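Local coordinates for Ral guanine nucleotide dissociation stimulator-like 2 (Mus musculus, PDB 4JGW), which probably acts as a guanine nucleotide exchange factor and, as a putative Ras or Rap effector, associates with GTP-bound H-Ras and Rap1A in vitro, at residues L206-T211 with R302-F307. Numbering follows the deposited sequence.
Sequences LAEQLT and RLLRNF
Leu-304, Thr-211 and Asn-306 carry this contact inside the CDC25-homology (RasGEF) domain, where helix 203-219 packs against the turn joining helices 284-303 and 307-318. That turn ends the first helix in a Schellman motif, with Arg-305 at positive phi (62°), and Asn-306 N-caps the next, its OD1 accepting from the backbone N of Ser-309. Leu-304 sends a single methyl, CD1, onto the flank of helix 203-219: Leu-304 CD1 lies 3.6 Å from Glu-208 N, with Ala-207 CB and Thr-211 OG1 as further neighbours. The Glu-208 chain lies roughly perpendicular to that of Leu-304, and Glu-208 CG rests 3.8 Å from Leu-304 CD1. One turn further along the helix, the Thr-211 and Asn-306 side chains run antiparallel alongside each other. With CG anti to the backbone N (chi1 180°), Asn-306 extends its amide to helix 203-219, and Thr-211 CG2 packs 3.8 Å from Asn-306 CB. Asn-306 ND2 donates to Thr-211 OG1 over 3.0 Å in a bent bond (144°), and also to the carboxylate of Asp-214, so the amide that caps one helix grips another. Thr-211 OG1 in turn donates to Ala-207 O of its own helix, at 2.7 Å and from above the carbonyl plane, sharing that oxygen with Thr-211 N.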
ATOM      1  N   LEU A 206      20.312 -13.846  -6.171  1.00 29.50           N
ATOM      2  CA  LEU A 206      19.975 -13.297  -4.862  1.00 29.28           C
ATOM      3  C   LEU A 206      18.900 -12.221  -4.992  1.00 29.25           C
ATOM      4  O   LEU A 206      17.912 -12.240  -4.262  1.00 29.25           O
ATOM      5  CB  LEU A 206      21.223 -12.740  -4.168  1.00 29.16           C
ATOM      6  CG  LEU A 206      22.259 -13.763  -3.692  1.00 28.95           C
ATOM      7  CD1 LEU A 206      23.656 -13.150  -3.637  1.00 28.35           C
ATOM      8  CD2 LEU A 206      21.873 -14.373  -2.348  1.00 29.04           C
ATOM      9  N   ALA A 207      19.090 -11.308  -5.941  1.00 29.30           N
ATOM     10  CA  ALA A 207      18.119 -10.252  -6.224  1.00 29.55           C
ATOM     11  C   ALA A 207      16.754 -10.829  -6.600  1.00 29.60           C
ATOM     12  O   ALA A 207      15.731 -10.419  -6.045  1.00 29.46           O
ATOM     13  CB  ALA A 207      18.633  -9.337  -7.321  1.00 29.40           C
ATOM     14  N   GLU A 208      16.754 -11.790  -7.526  1.00 29.69           N
ATOM     15  CA  GLU A 208      15.532 -12.490  -7.942  1.00 29.94           C
ATOM     16  C   GLU A 208      14.799 -13.117  -6.763  1.00 29.87           C
ATOM     17  O   GLU A 208      13.567 -13.105  -6.702  1.00 30.02           O
ATOM     18  CB  GLU A 208      15.858 -13.573  -8.976  1.00 29.87           C
ATOM     19  CG  GLU A 208      16.150 -13.038 -10.369  1.00 30.38           C
ATOM     20  CD  GLU A 208      16.797 -14.071 -11.284  1.00 31.30           C
ATOM     21  OE1 GLU A 208      16.869 -15.265 -10.918  1.00 32.08           O
ATOM     22  OE2 GLU A 208      17.238 -13.681 -12.383  1.00 31.37           O
ATOM     23  N   GLN A 209      15.572 -13.657  -5.828  1.00 29.83           N
ATOM     24  CA  GLN A 209      15.031 -14.349  -4.669  1.00 29.82           C
ATOM     25  C   GLN A 209      14.515 -13.367  -3.618  1.00 29.82           C
ATOM     26  O   GLN A 209      13.491 -13.617  -2.979  1.00 29.84           O
ATOM     27  CB  GLN A 209      16.100 -15.274  -4.086  1.00 29.83           C
ATOM     28  CG  GLN A 209      15.628 -16.691  -3.785  1.00 30.01           C
ATOM     29  CD  GLN A 209      14.806 -17.330  -4.902  1.00 29.48           C
ATOM     30  OE1 GLN A 209      13.861 -18.056  -4.624  1.00 30.10           O
ATOM     31  NE2 GLN A 209      15.163 -17.068  -6.156  1.00 29.07           N
ATOM     32  N   LEU A 210      15.223 -12.254  -3.448  1.00 29.80           N
ATOM     33  CA  LEU A 210      14.757 -11.172  -2.583  1.00 29.88           C
ATOM     34  C   LEU A 210      13.471 -10.558  -3.140  1.00 29.85           C
ATOM     35  O   LEU A 210      12.560 -10.227  -2.386  1.00 29.71           O
ATOM     36  CB  LEU A 210      15.837 -10.093  -2.414  1.00 29.78           C
ATOM     37  CG  LEU A 210      17.101 -10.410  -1.604  1.00 29.81           C
ATOM     38  CD1 LEU A 210      18.034  -9.214  -1.607  1.00 29.66           C
ATOM     39  CD2 LEU A 210      16.776 -10.821  -0.171  1.00 30.22           C
ATOM     40  N   THR A 211      13.407 -10.433  -4.466  1.00 30.00           N
ATOM     41  CA  THR A 211      12.244  -9.871  -5.151  1.00 30.27           C
ATOM     42  C   THR A 211      11.011 -10.776  -5.047  1.00 30.57           C
ATOM     43  O   THR A 211       9.895 -10.282  -4.885  1.00 30.65           O
ATOM     44  CB  THR A 211      12.562  -9.536  -6.625  1.00 30.16           C
ATOM     45  OG1 THR A 211      13.751  -8.741  -6.683  1.00 29.78           O
ATOM     46  CG2 THR A 211      11.422  -8.756  -7.267  1.00 30.16           C
ATOM     47  N   ARG A 302      17.656  -3.357  -8.678  1.00 31.47           N
ATOM     48  CA  ARG A 302      17.227  -2.181  -9.433  1.00 31.78           C
ATOM     49  C   ARG A 302      16.832  -2.542 -10.862  1.00 31.83           C
ATOM     50  O   ARG A 302      15.853  -2.011 -11.394  1.00 31.80           O
ATOM     51  CB  ARG A 302      18.334  -1.124  -9.453  1.00 32.03           C
ATOM     52  CG  ARG A 302      17.885   0.254  -9.931  1.00 32.79           C
ATOM     53  CD  ARG A 302      19.075   1.127 -10.293  1.00 34.76           C
ATOM     54  NE  ARG A 302      19.289   1.223 -11.736  1.00 36.91           N
ATOM     55  CZ  ARG A 302      20.022   0.378 -12.455  1.00 37.90           C
ATOM     56  NH1 ARG A 302      20.620  -0.653 -11.876  1.00 39.19           N
ATOM     57  NH2 ARG A 302      20.154   0.558 -13.761  1.00 38.31           N
ATOM     58  N   LEU A 303      17.600  -3.445 -11.472  1.00 31.86           N
ATOM     59  CA  LEU A 303      17.321  -3.933 -12.823  1.00 31.88           C
ATOM     60  C   LEU A 303      16.010  -4.712 -12.864  1.00 31.89           C
ATOM     61  O   LEU A 303      15.324  -4.728 -13.887  1.00 32.08           O
ATOM     62  CB  LEU A 303      18.478  -4.800 -13.338  1.00 31.90           C
ATOM     63  CG  LEU A 303      19.822  -4.104 -13.590  1.00 32.26           C
ATOM     64  CD1 LEU A 303      20.971  -5.108 -13.586  1.00 32.78           C
ATOM     65  CD2 LEU A 303      19.809  -3.306 -14.893  1.00 32.59           C
ATOM     66  N   LEU A 304      15.673  -5.350 -11.744  1.00 31.70           N
ATOM     67  CA  LEU A 304      14.395  -6.039 -11.584  1.00 31.71           C
ATOM     68  C   LEU A 304      13.284  -5.097 -11.113  1.00 31.61           C
ATOM     69  O   LEU A 304      12.138  -5.518 -10.952  1.00 31.49           O
ATOM     70  CB  LEU A 304      14.534  -7.203 -10.599  1.00 31.67           C
ATOM     71  CG  LEU A 304      15.288  -8.457 -11.048  1.00 31.99           C
ATOM     72  CD1 LEU A 304      15.547  -9.349  -9.852  1.00 31.63           C
ATOM     73  CD2 LEU A 304      14.528  -9.215 -12.134  1.00 32.04           C
ATOM     74  N   ARG A 305      13.638  -3.830 -10.898  1.00 31.62           N
ATOM     75  CA  ARG A 305      12.714  -2.801 -10.403  1.00 31.72           C
ATOM     76  C   ARG A 305      12.167  -3.107  -9.002  1.00 31.39           C
ATOM     77  O   ARG A 305      11.036  -2.739  -8.668  1.00 31.36           O
ATOM     78  CB  ARG A 305      11.574  -2.540 -11.400  1.00 31.97           C
ATOM     79  CG  ARG A 305      12.018  -1.935 -12.729  1.00 33.20           C
ATOM     80  CD  ARG A 305      10.816  -1.513 -13.572  1.00 35.81           C
ATOM     81  NE  ARG A 305      10.039  -0.454 -12.920  1.00 37.97           N
ATOM     82  CZ  ARG A 305       8.894   0.042 -13.381  1.00 39.18           C
ATOM     83  NH1 ARG A 305       8.365  -0.411 -14.512  1.00 40.22           N
ATOM     84  NH2 ARG A 305       8.273   1.001 -12.705  1.00 39.61           N
ATOM     85  N   ASN A 306      12.976  -3.787  -8.192  1.00 30.95           N
ATOM     86  CA  ASN A 306      12.651  -4.016  -6.791  1.00 30.71           C
ATOM     87  C   ASN A 306      13.303  -2.925  -5.947  1.00 30.52           C
ATOM     88  O   ASN A 306      14.385  -3.113  -5.386  1.00 30.48           O
ATOM     89  CB  ASN A 306      13.095  -5.416  -6.345  1.00 30.62           C
ATOM     90  CG  ASN A 306      12.777  -5.706  -4.877  1.00 30.60           C
ATOM     91  OD1 ASN A 306      12.102  -4.929  -4.197  1.00 30.39           O
ATOM     92  ND2 ASN A 306      13.265  -6.840  -4.389  1.00 30.27           N
ATOM     93  N   PHE A 307      12.634  -1.778  -5.878  1.00 30.26           N
ATOM     94  CA  PHE A 307      13.168  -0.613  -5.175  1.00 30.22           C
ATOM     95  C   PHE A 307      13.083  -0.754  -3.657  1.00 30.00           C
ATOM     96  O   PHE A 307      13.743  -0.016  -2.927  1.00 30.06           O
ATOM     97  CB  PHE A 307      12.492   0.673  -5.661  1.00 30.13           C
ATOM     98  CG  PHE A 307      12.699   0.943  -7.127  1.00 30.25           C
ATOM     99  CD1 PHE A 307      11.713   0.613  -8.055  1.00 30.46           C
ATOM    100  CD2 PHE A 307      13.884   1.511  -7.583  1.00 30.40           C
ATOM    101  CE1 PHE A 307      11.904   0.853  -9.418  1.00 30.40           C
ATOM    102  CE2 PHE A 307      14.084   1.757  -8.944  1.00 30.64           C
ATOM    103  CZ  PHE A 307      13.090   1.425  -9.862  1.00 30.24           C
TER